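Local coordinates for Oxidored_FMN domain-containing protein ([Pseudomonas] geniculata N1, PDB 6L6J), which oxidises the amine 6-hydroxypseudooxynicotine, probably passing electrons through its FMN and [4Fe-4S] cluster, and also carries a bound ADP, at residues Ala483-Glu488 with Thr617-Glu622; Val490-Asp495 with Tyr526-Tyr531; Gly425-Glu430 with Gly651-Ala656; Val477-Gly482 with Gly645-Ala650. All coordinates share one frame; numbering follows the deposited sequence.

Contact 1: residues Ala483-Glu488 with Thr617-Glu622; sequences AKWRGE and TGQLSE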
# COMPACT_ATOMS: atom_id res chain seq x y z
N ALA A 483 -0.55 23.94 0.69
CA ALA A 483 0.82 24.42 0.94
C ALA A 483 1.54 24.69 -0.39
O ALA A 483 0.91 24.56 -1.43
CB ALA A 483 1.57 23.40 1.77
N LYS A 484 2.81 25.09 -0.31
CA LYS A 484 3.70 25.40 -1.46
C LYS A 484 5.10 24.85 -1.16
O LYS A 484 5.54 24.87 -0.00
CB LYS A 484 3.77 26.91 -1.70
CG LYS A 484 2.64 27.49 -2.55
CD LYS A 484 2.88 28.93 -2.98
CE LYS A 484 4.21 29.13 -3.70
NZ LYS A 484 4.30 30.48 -4.32
N TRP A 485 5.80 24.41 -2.19
CA TRP A 485 7.25 24.09 -2.09
C TRP A 485 8.02 25.40 -2.01
O TRP A 485 7.71 26.34 -2.74
CB TRP A 485 7.69 23.17 -3.24
CG TRP A 485 6.89 21.90 -3.24
CD1 TRP A 485 5.63 21.72 -3.71
CD2 TRP A 485 7.29 20.65 -2.66
NE1 TRP A 485 5.23 20.43 -3.52
CE2 TRP A 485 6.23 19.75 -2.88
CE3 TRP A 485 8.45 20.19 -2.02
CZ2 TRP A 485 6.28 18.42 -2.45
CZ3 TRP A 485 8.51 18.88 -1.61
CH2 TRP A 485 7.43 18.01 -1.81
N ARG A 486 8.92 25.47 -1.04
CA ARG A 486 9.78 26.64 -0.73
C ARG A 486 11.10 26.48 -1.50
O ARG A 486 11.39 25.34 -1.96
CB ARG A 486 10.01 26.66 0.78
CG ARG A 486 10.83 25.48 1.27
CD ARG A 486 10.69 25.28 2.76
NE ARG A 486 11.20 26.41 3.53
CZ ARG A 486 11.20 26.47 4.85
NH1 ARG A 486 10.73 25.45 5.55
NH2 ARG A 486 11.69 27.53 5.46
N GLY A 487 11.89 27.55 -1.58
CA GLY A 487 13.02 27.62 -2.52
C GLY A 487 14.32 28.15 -1.94
O GLY A 487 15.19 28.56 -2.75
N GLU A 488 14.50 28.12 -0.61
CA GLU A 488 15.78 28.54 0.03
C GLU A 488 16.53 27.29 0.52
O GLU A 488 17.57 27.44 1.19
CB GLU A 488 15.49 29.67 1.03
CG GLU A 488 14.85 29.25 2.35
CD GLU A 488 13.49 28.57 2.28
OE1 GLU A 488 12.49 29.14 2.82
OE2 GLU A 488 13.42 27.44 1.72
N THR A 617 13.02 20.37 -0.79
CA THR A 617 13.45 20.36 0.64
C THR A 617 12.27 20.49 1.63
O THR A 617 12.50 20.31 2.83
CB THR A 617 14.52 21.43 0.90
OG1 THR A 617 13.91 22.70 0.67
CG2 THR A 617 15.74 21.27 0.02
N GLY A 618 11.06 20.78 1.16
CA GLY A 618 9.90 20.84 2.07
C GLY A 618 8.84 21.80 1.56
O GLY A 618 9.04 22.38 0.46
N GLN A 619 7.75 21.90 2.31
CA GLN A 619 6.54 22.69 1.96
C GLN A 619 6.27 23.68 3.09
O GLN A 619 6.59 23.35 4.23
CB GLN A 619 5.34 21.76 1.73
CG GLN A 619 5.49 20.76 0.59
CD GLN A 619 4.51 19.60 0.69
OE1 GLN A 619 4.67 18.67 1.49
NE2 GLN A 619 3.48 19.65 -0.13
N LEU A 620 5.74 24.86 2.78
CA LEU A 620 5.27 25.88 3.75
C LEU A 620 3.76 26.05 3.60
O LEU A 620 3.30 26.21 2.45
CB LEU A 620 5.96 27.23 3.49
CG LEU A 620 7.41 27.33 3.93
CD1 LEU A 620 8.07 28.57 3.31
CD2 LEU A 620 7.51 27.35 5.46
N SER A 621 3.03 26.07 4.71
CA SER A 621 1.54 26.11 4.73
C SER A 621 1.04 27.49 4.24
O SER A 621 1.64 28.51 4.62
CB SER A 621 1.03 25.77 6.10
OG SER A 621 1.34 24.43 6.43
N GLU A 622 0.01 27.50 3.39
CA GLU A 622 -0.80 28.70 3.08
C GLU A 622 -1.89 28.82 4.14
O GLU A 622 -2.93 28.20 3.98
CB GLU A 622 -1.41 28.58 1.68
CG GLU A 622 -0.39 28.76 0.57
CD GLU A 622 0.15 30.18 0.42
OE1 GLU A 622 -0.47 31.12 0.99
OE2 GLU A 622 1.19 30.35 -0.23
O HOH W 1 11.43 22.70 -2.17
O HOH W 2 13.88 24.57 -1.12
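Lys484 and Leu620 form the hydrogen-bonded pair of a short antiparallel ladder, in which strands 483-485 and 619-621 run at 151° to each other with their axes 4.4 Å apart. Lys484 N donates to Leu620 O at 3.0 Å, Leu620 N returns a bond to Lys484 O at 2.8 Å, and past the ladder Arg486 N makes a long, weak bond to Gly618 O. On one face of the sheet Trp485 and Gln619 lie side by side, pointing the same way. Gln619 CG sits over the middle of the indole six-membered ring, 3.7 Å from its centroid, a CH-pi contact, and the amide beyond it stacks on the ring with the planes 19° apart. On the face of Lys484 and Leu620, the leucine crosses Arg486, which follows the strand. With Arg486 CG set between backbone N and carbonyl carbon (chi1 66°), Leu620 CD1 meets Arg486 CB and Leu620 CD2 lies over a guanidinium face. Glu488 OE1 holds that group at its edge, taking both Arg486 NE and NH2 in a side-on salt bridge. One water donates to Arg486 O and accepts from Thr617 N; another donates to Arg486 O and Thr617 OG1, which also bonds Val490 O. This antiparallel pair borders the mixed sheet that 612-621 shares with 522-527, consistent with a link between the Rossmann-like domain, whose ADP pocket includes Ala483, and the second alpha/beta domain.

Contact 2: residues Val490-Asp495 with Tyr526-Tyr531; sequences VGRNHD and YDEDYY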
# COMPACT_ATOMS: atom_id res chain seq x y z
N VAL A 490 15.83 25.16 2.71
CA VAL A 490 15.57 24.92 4.16
C VAL A 490 14.46 23.86 4.24
O VAL A 490 13.63 23.78 3.29
CB VAL A 490 15.23 26.26 4.84
CG1 VAL A 490 14.59 26.13 6.22
CG2 VAL A 490 16.46 27.15 4.92
N GLY A 491 14.43 23.05 5.31
CA GLY A 491 13.25 22.22 5.62
C GLY A 491 13.59 20.94 6.33
O GLY A 491 12.67 20.40 7.00
N ARG A 492 14.81 20.41 6.16
CA ARG A 492 15.29 19.21 6.89
C ARG A 492 16.64 19.50 7.54
O ARG A 492 16.61 19.78 8.73
CB ARG A 492 15.37 17.97 5.99
CG ARG A 492 15.62 16.68 6.76
CD ARG A 492 15.62 15.46 5.86
NE ARG A 492 14.28 15.13 5.40
CZ ARG A 492 13.38 14.43 6.09
NH1 ARG A 492 13.66 13.98 7.30
NH2 ARG A 492 12.19 14.21 5.57
N ASN A 493 17.74 19.44 6.80
CA ASN A 493 19.13 19.50 7.34
C ASN A 493 19.72 20.91 7.22
O ASN A 493 20.81 21.12 7.74
CB ASN A 493 20.02 18.46 6.67
CG ASN A 493 19.50 17.07 6.96
OD1 ASN A 493 19.19 16.77 8.11
ND2 ASN A 493 19.38 16.24 5.93
N HIS A 494 19.04 21.81 6.51
CA HIS A 494 19.37 23.26 6.46
C HIS A 494 18.28 24.01 7.22
O HIS A 494 17.08 23.92 6.81
CB HIS A 494 19.45 23.77 5.01
CG HIS A 494 20.38 23.01 4.12
ND1 HIS A 494 21.64 23.46 3.81
CD2 HIS A 494 20.21 21.88 3.42
CE1 HIS A 494 22.22 22.61 2.99
NE2 HIS A 494 21.36 21.64 2.73
N ASP A 495 18.70 24.72 8.28
CA ASP A 495 17.88 25.73 9.01
C ASP A 495 18.07 27.08 8.32
O ASP A 495 17.20 27.95 8.48
CB ASP A 495 18.26 25.74 10.50
CG ASP A 495 19.71 26.13 10.81
OD1 ASP A 495 20.59 25.89 9.97
OD2 ASP A 495 19.94 26.69 11.87
N TYR A 526 18.00 18.35 -5.94
CA TYR A 526 18.46 18.15 -4.54
C TYR A 526 17.25 17.71 -3.73
O TYR A 526 16.25 18.46 -3.67
CB TYR A 526 19.11 19.42 -4.02
CG TYR A 526 19.80 19.31 -2.68
CD1 TYR A 526 20.70 18.29 -2.41
CD2 TYR A 526 19.60 20.27 -1.71
CE1 TYR A 526 21.35 18.22 -1.19
CE2 TYR A 526 20.24 20.22 -0.49
CZ TYR A 526 21.11 19.19 -0.22
OH TYR A 526 21.73 19.14 0.99
N ASP A 527 17.33 16.48 -3.20
CA ASP A 527 16.24 15.82 -2.45
C ASP A 527 16.57 15.85 -0.95
O ASP A 527 17.45 15.09 -0.53
CB ASP A 527 16.03 14.39 -2.96
CG ASP A 527 14.86 13.71 -2.30
OD1 ASP A 527 14.03 14.44 -1.69
OD2 ASP A 527 14.78 12.45 -2.41
N GLU A 528 15.88 16.72 -0.22
CA GLU A 528 15.80 16.76 1.27
C GLU A 528 14.35 16.45 1.72
O GLU A 528 14.03 16.73 2.89
CB GLU A 528 16.21 18.15 1.76
CG GLU A 528 17.71 18.34 1.84
CD GLU A 528 18.29 18.06 3.21
OE1 GLU A 528 17.94 18.79 4.15
OE2 GLU A 528 19.06 17.09 3.34
N ASP A 529 13.50 15.96 0.81
CA ASP A 529 12.10 15.56 1.10
C ASP A 529 12.06 14.05 1.35
O ASP A 529 11.33 13.65 2.25
CB ASP A 529 11.16 15.93 -0.04
CG ASP A 529 9.81 15.27 0.07
OD1 ASP A 529 8.96 15.80 0.80
OD2 ASP A 529 9.64 14.22 -0.56
N TYR A 530 12.78 13.27 0.54
CA TYR A 530 13.07 11.82 0.75
C TYR A 530 11.91 10.94 0.24
O TYR A 530 11.93 9.69 0.49
CB TYR A 530 13.34 11.52 2.24
CG TYR A 530 14.64 12.05 2.81
CD1 TYR A 530 15.50 12.85 2.07
CD2 TYR A 530 15.00 11.76 4.12
CE1 TYR A 530 16.69 13.32 2.59
CE2 TYR A 530 16.17 12.26 4.67
CZ TYR A 530 17.02 13.03 3.91
OH TYR A 530 18.19 13.43 4.47
N TYR A 531 10.92 11.51 -0.45
CA TYR A 531 9.81 10.71 -1.04
C TYR A 531 9.84 10.81 -2.58
O TYR A 531 10.92 10.78 -3.14
CB TYR A 531 8.54 11.11 -0.28
CG TYR A 531 7.34 10.24 -0.51
CD1 TYR A 531 7.43 9.00 -1.11
CD2 TYR A 531 6.07 10.68 -0.17
CE1 TYR A 531 6.31 8.23 -1.37
CE2 TYR A 531 4.94 9.90 -0.39
CZ TYR A 531 5.05 8.67 -1.01
OH TYR A 531 3.94 7.90 -1.24
O HOH W 3 17.06 21.30 4.24
O HOH W 4 18.85 13.60 7.39
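Arg492 reaches across to the turn after strand 522-527 and lays its guanidinium flat on the ring of Tyr530, planes 10° apart and centres 4.1 Å apart, an off-centre cation-pi stack. The bend at chi3 (-72°) turns Arg492 NE toward Glu528 O, to which it donates at 3.0 Å; the acceptor lies in the guanidinium plane, but the donor stands well above the carbonyl plane. A weaker bond runs from Arg492 NH2 to Asp529 O. Asn493 then grips the Glu528 carboxylate with two donors: its backbone N meets OE1 at 2.7 Å, nearly along the C-O bond, and its ND2 meets the syn lone pair of OE2, also at 2.7 Å. Thr553 OG1 is a further partner of Glu528 OE2, and a water bridges OE1 to the backbone N atoms of Arg492 and His494. His494 comes from the opposite direction to Tyr526, and the two meet rim to rim through a nearly straight hydrogen bond between His494 NE2 and Tyr526 OH, 3.1 Å. Across from this loop, Asp527 OD1 accepts from the backbone N of both Asp529 and Tyr530, folding the chain into an Asx turn and Asx motif at the C-terminal end of a parallel strand in the second alpha/beta domain.

Contact 3: residues Gly425-Glu430 with Gly651-Ala656; sequences GRLVRE and GQIAQA. With ADP (adenosine-5'-diphosphate), chain D.
Leu427 and Ile653 meet tip to tip where the short helix 426-430 of the Rossmann-like ADP-binding domain meets the beginning of helix 653-666, with Leu427 CD2 3.4 Å from Ile653 CD1. Both side chains are buried, and this apolar side is packed from behind: Val442 and Val443 of helix 441-450 back Leu427, while Pro398 of helix 398-410 touches Ile653. The helices themselves stay well apart, the nearest CA atoms, those of Leu427 and Ile653, being 8.9 Å from each other. The other side is polar and partly exposed at Arg426 and Gly651. Arg426 starts with CG wedged between its backbone N and carbonyl carbon (chi1 63°), which carries the chain past the ADP phosphates, and then bends at chi3. One face of its guanidinium looks onto Ile653 CG1. At the edge, NE and NH2 both hold Glu430 OE2 in a side-on salt bridge that fixes the group's rotation, while Glu430 OE1 is hydrogen-bonded to Tyr532 OH. Arg426 NH1 faces the other way, forming a salt bridge to Asp646 and donating to Gly651 O at 3.2 Å, although this acceptor is tilted 29° from the plane. Arg426 N donates an almost straight bond to ADP O1A, 2.8 Å long.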
# COMPACT_ATOMS: atom_id res chain seq x y z
N GLY A 425 -6.75 20.57 -6.04
CA GLY A 425 -5.64 21.32 -5.42
C GLY A 425 -4.30 20.83 -5.96
O GLY A 425 -4.13 20.84 -7.19
N ARG A 426 -3.42 20.36 -5.07
CA ARG A 426 -2.04 19.93 -5.40
C ARG A 426 -2.07 18.82 -6.45
O ARG A 426 -1.11 18.72 -7.24
CB ARG A 426 -1.30 19.47 -4.15
CG ARG A 426 -1.92 18.26 -3.48
CD ARG A 426 -1.27 18.00 -2.12
NE ARG A 426 0.06 17.46 -2.28
CZ ARG A 426 0.88 17.17 -1.29
NH1 ARG A 426 0.51 17.39 -0.04
NH2 ARG A 426 2.08 16.68 -1.56
N LEU A 427 -3.14 18.04 -6.50
CA LEU A 427 -3.26 16.89 -7.44
C LEU A 427 -3.60 17.32 -8.87
O LEU A 427 -3.31 16.52 -9.77
CB LEU A 427 -4.28 15.88 -6.93
CG LEU A 427 -3.80 15.03 -5.75
CD1 LEU A 427 -4.92 14.11 -5.28
CD2 LEU A 427 -2.55 14.24 -6.14
N VAL A 428 -4.15 18.52 -9.09
CA VAL A 428 -4.35 19.04 -10.48
C VAL A 428 -3.03 18.91 -11.23
O VAL A 428 -3.04 18.25 -12.25
CB VAL A 428 -4.86 20.50 -10.53
CG1 VAL A 428 -4.55 21.16 -11.86
CG2 VAL A 428 -6.36 20.59 -10.24
N ARG A 429 -1.94 19.48 -10.70
CA ARG A 429 -0.60 19.52 -11.38
C ARG A 429 0.21 18.26 -11.09
O ARG A 429 0.90 17.81 -12.00
CB ARG A 429 0.18 20.75 -10.94
CG ARG A 429 -0.36 22.06 -11.50
CD ARG A 429 0.39 23.26 -10.97
NE ARG A 429 0.43 23.27 -9.51
CZ ARG A 429 1.35 23.90 -8.78
NH1 ARG A 429 2.34 24.58 -9.36
NH2 ARG A 429 1.31 23.83 -7.46
N GLU A 430 0.12 17.69 -9.89
CA GLU A 430 0.87 16.45 -9.52
C GLU A 430 0.46 15.29 -10.43
O GLU A 430 1.37 14.54 -10.86
CB GLU A 430 0.65 16.04 -8.06
CG GLU A 430 1.53 16.77 -7.07
CD GLU A 430 1.63 16.13 -5.69
OE1 GLU A 430 1.90 14.92 -5.62
OE2 GLU A 430 1.45 16.83 -4.69
N GLY A 651 2.21 17.03 4.44
CA GLY A 651 2.42 15.57 4.52
C GLY A 651 1.93 14.86 3.29
O GLY A 651 1.32 15.53 2.43
N GLN A 652 2.18 13.56 3.20
CA GLN A 652 1.66 12.73 2.06
C GLN A 652 0.15 12.93 1.96
O GLN A 652 -0.50 13.29 2.99
CB GLN A 652 2.04 11.25 2.21
CG GLN A 652 1.48 10.55 3.44
CD GLN A 652 1.58 9.05 3.27
OE1 GLN A 652 1.31 8.51 2.20
NE2 GLN A 652 1.98 8.36 4.33
N ILE A 653 -0.40 12.69 0.78
CA ILE A 653 -1.84 12.94 0.44
C ILE A 653 -2.76 12.16 1.39
O ILE A 653 -3.81 12.72 1.73
CB ILE A 653 -2.10 12.62 -1.04
CG1 ILE A 653 -1.55 13.73 -1.92
CG2 ILE A 653 -3.57 12.37 -1.31
CD1 ILE A 653 -1.05 13.22 -3.25
N ALA A 654 -2.37 10.95 1.81
CA ALA A 654 -3.11 10.13 2.80
C ALA A 654 -3.49 10.97 4.02
O ALA A 654 -4.58 10.76 4.54
CB ALA A 654 -2.30 8.94 3.25
N GLN A 655 -2.61 11.88 4.44
CA GLN A 655 -2.80 12.73 5.65
C GLN A 655 -3.89 13.77 5.36
O GLN A 655 -4.63 14.10 6.29
CB GLN A 655 -1.49 13.42 6.03
CG GLN A 655 -1.56 14.18 7.34
CD GLN A 655 -1.91 13.30 8.51
OE1 GLN A 655 -1.17 12.35 8.83
NE2 GLN A 655 -3.02 13.62 9.16
N ALA A 656 -3.96 14.26 4.13
CA ALA A 656 -5.00 15.22 3.68
C ALA A 656 -6.36 14.54 3.77
O ALA A 656 -7.33 15.20 4.23
CB ALA A 656 -4.71 15.73 2.29
PB ADP D . -4.47 19.68 0.74
O1B ADP D . -5.88 19.43 0.26
O2B ADP D . -3.55 18.47 0.57
O3B ADP D . -4.43 20.26 2.13
PA ADP D . -4.04 21.30 -1.67
O1A ADP D . -4.31 20.06 -2.46
O2A ADP D . -2.85 22.11 -2.00
O3A ADP D . -3.86 20.86 -0.15
O5' ADP D . -5.37 22.20 -1.61
C5' ADP D . -5.33 23.65 -1.55
C4' ADP D . -6.30 24.22 -2.55
O4' ADP D . -6.95 25.38 -1.95
C3' ADP D . -5.67 24.74 -3.86
O3' ADP D . -6.52 24.58 -4.99
C2' ADP D . -5.48 26.23 -3.53
O2' ADP D . -5.25 27.08 -4.63
C1' ADP D . -6.82 26.47 -2.84
N9 ADP D . -6.92 27.74 -2.11
C8 ADP D . -5.94 28.38 -1.39
N7 ADP D . -6.33 29.52 -0.88
C5 ADP D . -7.65 29.65 -1.32
C6 ADP D . -8.63 30.65 -1.12
N6 ADP D . -8.45 31.74 -0.39
N1 ADP D . -9.85 30.46 -1.69
C2 ADP D . -10.05 29.35 -2.41
N3 ADP D . -9.21 28.35 -2.65
C4 ADP D . -8.02 28.56 -2.08

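Contact 4: residues Val477-Gly482 with Gly645-Ala650; sequences VIVATG and GDCLGA. With ADP (adenosine-5'-diphosphate), chain D.
Cys647 presses its side chain into the turn after strand 476-479, yet no hydrogen bond joins the two segments of this buried contact beside the ligand. Cys647 CB packs against Gly482 N and Thr481 OG1, both 3.3 Å away, and the sulfur beyond it lies 3.5 Å from Val479 O and 4.0 Å from Val479 CG1. The backbones also come close: the CA atoms of Gly482 and Cys647 are 4.4 Å apart, and Cys647 CA makes a CA-H...O contact with Gly482 O. The hydroxyl of Thr481 sits between its own backbone N and carbonyl carbon (chi1 54°), beside Cys647, and bonds Glu622 O, while CG2 is turned to the adenine at N7.

Both segments border the ADP. Gly482, with positive phi, brings its CA within 3.1 Å of the bridging ADP O3A. From the other segment Asp646 N donates to ADP O3B at 2.9 Å. Asp646 OD2 and ADP O2B are 2.6 Å apart, so one of the two acid groups probably carries a proton; Asp646 OD2 is also salt-bridged to Arg426, and Asp646 OD1 accepts from Gly651 N. Strand 476-479 runs between strands 390-394 and 641-643 in the parallel Rossmann-like sheet, with helix 624-632 packed on Val477 and Val479, and the turn at 645-650 leads from strand 641-643 to helix 653-666.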
# COMPACT_ATOMS: atom_id res chain seq x y z
N VAL A 477 -16.79 26.90 9.31
CA VAL A 477 -15.82 27.05 8.17
C VAL A 477 -14.69 26.05 8.38
O VAL A 477 -14.07 26.09 9.47
CB VAL A 477 -15.24 28.47 8.07
CG1 VAL A 477 -14.24 28.57 6.92
CG2 VAL A 477 -16.33 29.53 7.94
N ILE A 478 -14.41 25.22 7.37
CA ILE A 478 -13.18 24.38 7.32
C ILE A 478 -12.23 25.03 6.30
O ILE A 478 -12.67 25.25 5.16
CB ILE A 478 -13.53 22.92 6.96
CG1 ILE A 478 -14.34 22.26 8.08
CG2 ILE A 478 -12.27 22.13 6.65
CD1 ILE A 478 -15.02 20.98 7.68
N VAL A 479 -11.00 25.38 6.72
CA VAL A 479 -9.96 25.96 5.82
C VAL A 479 -9.03 24.82 5.43
O VAL A 479 -8.42 24.23 6.35
CB VAL A 479 -9.18 27.13 6.46
CG1 VAL A 479 -8.24 27.77 5.45
CG2 VAL A 479 -10.07 28.20 7.07
N ALA A 480 -8.89 24.58 4.11
CA ALA A 480 -8.07 23.49 3.54
C ALA A 480 -7.19 24.03 2.40
O ALA A 480 -7.06 23.33 1.37
CB ALA A 480 -9.00 22.40 3.08
N THR A 481 -6.53 25.16 2.62
CA THR A 481 -5.87 26.01 1.60
C THR A 481 -4.48 25.48 1.19
O THR A 481 -3.78 26.17 0.40
CB THR A 481 -5.83 27.45 2.10
OG1 THR A 481 -5.21 27.48 3.38
CG2 THR A 481 -7.22 28.05 2.22
N GLY A 482 -4.11 24.27 1.62
CA GLY A 482 -2.93 23.55 1.12
C GLY A 482 -1.61 24.25 1.44
O GLY A 482 -1.57 25.07 2.38
N GLY A 645 -5.37 19.51 6.80
CA GLY A 645 -4.49 19.13 5.68
C GLY A 645 -3.19 19.92 5.65
O GLY A 645 -2.68 20.30 6.73
N ASP A 646 -2.65 20.14 4.45
CA ASP A 646 -1.30 20.73 4.26
C ASP A 646 -1.28 22.14 4.84
O ASP A 646 -0.21 22.60 5.29
CB ASP A 646 -0.89 20.72 2.78
CG ASP A 646 -0.70 19.34 2.18
OD1 ASP A 646 -0.22 18.43 2.88
OD2 ASP A 646 -1.07 19.19 1.02
N CYS A 647 -2.43 22.81 4.85
CA CYS A 647 -2.60 24.17 5.42
C CYS A 647 -2.43 24.10 6.94
O CYS A 647 -1.92 25.09 7.50
CB CYS A 647 -3.89 24.80 4.89
SG CYS A 647 -5.12 25.31 6.10
N LEU A 648 -2.80 22.98 7.58
CA LEU A 648 -2.48 22.71 9.02
C LEU A 648 -1.03 22.24 9.12
O LEU A 648 -0.28 22.87 9.84
CB LEU A 648 -3.43 21.67 9.61
CG LEU A 648 -3.17 21.28 11.07
CD1 LEU A 648 -3.31 22.48 12.00
CD2 LEU A 648 -4.11 20.16 11.51
N GLY A 649 -0.67 21.18 8.38
CA GLY A 649 0.72 20.69 8.30
C GLY A 649 0.96 19.87 7.06
O GLY A 649 0.11 19.01 6.75
N ALA A 650 2.08 20.09 6.38
CA ALA A 650 2.45 19.37 5.13
C ALA A 650 2.59 17.86 5.41
O ALA A 650 3.07 17.47 6.51
CB ALA A 650 3.72 19.94 4.56
PB ADP D . -4.47 19.68 0.74
O1B ADP D . -5.88 19.43 0.26
O2B ADP D . -3.55 18.47 0.57
O3B ADP D . -4.43 20.26 2.13
PA ADP D . -4.04 21.30 -1.67
O1A ADP D . -4.31 20.06 -2.46
O2A ADP D . -2.85 22.11 -2.00
O3A ADP D . -3.86 20.86 -0.15
O5' ADP D . -5.37 22.20 -1.61
C5' ADP D . -5.33 23.65 -1.55
C4' ADP D . -6.30 24.22 -2.55
O4' ADP D . -6.95 25.38 -1.95
C3' ADP D . -5.67 24.74 -3.86
O3' ADP D . -6.52 24.58 -4.99
C2' ADP D . -5.48 26.23 -3.53
O2' ADP D . -5.25 27.08 -4.63
C1' ADP D . -6.82 26.47 -2.84
N9 ADP D . -6.92 27.74 -2.11
C8 ADP D . -5.94 28.38 -1.39
N7 ADP D . -6.33 29.52 -0.88
C5 ADP D . -7.65 29.65 -1.32
C6 ADP D . -8.63 30.65 -1.12
N6 ADP D . -8.45 31.74 -0.39
N1 ADP D . -9.85 30.46 -1.69
C2 ADP D . -10.05 29.35 -2.41
N3 ADP D . -9.21 28.35 -2.65
C4 ADP D . -8.02 28.56 -2.08

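Contacts 3 and 4 both touch the ADP and have their centres 11 Å apart; Arg426 NH1 and Asp646 OD2, 2.6 Å from each other, join them. The first segment of contact 1 follows directly on that of contact 4, and the two contacts are also tied by a probable hydrogen bond of 2.7 Å between Ser621 OG and Asp646 O. Contact 2 lies farther from the nucleotide, the side chain of Asp529 being about 13 Å from ADP; it packs on contact 1 where Thr617 CG2 is 3.6 Å from Glu528 CB, and strands 522-527 and 612-621 are neighbours in one sheet. Toward the iron-sulfur cluster, the side chain of Ile653 in contact 3 is about 9 Å away.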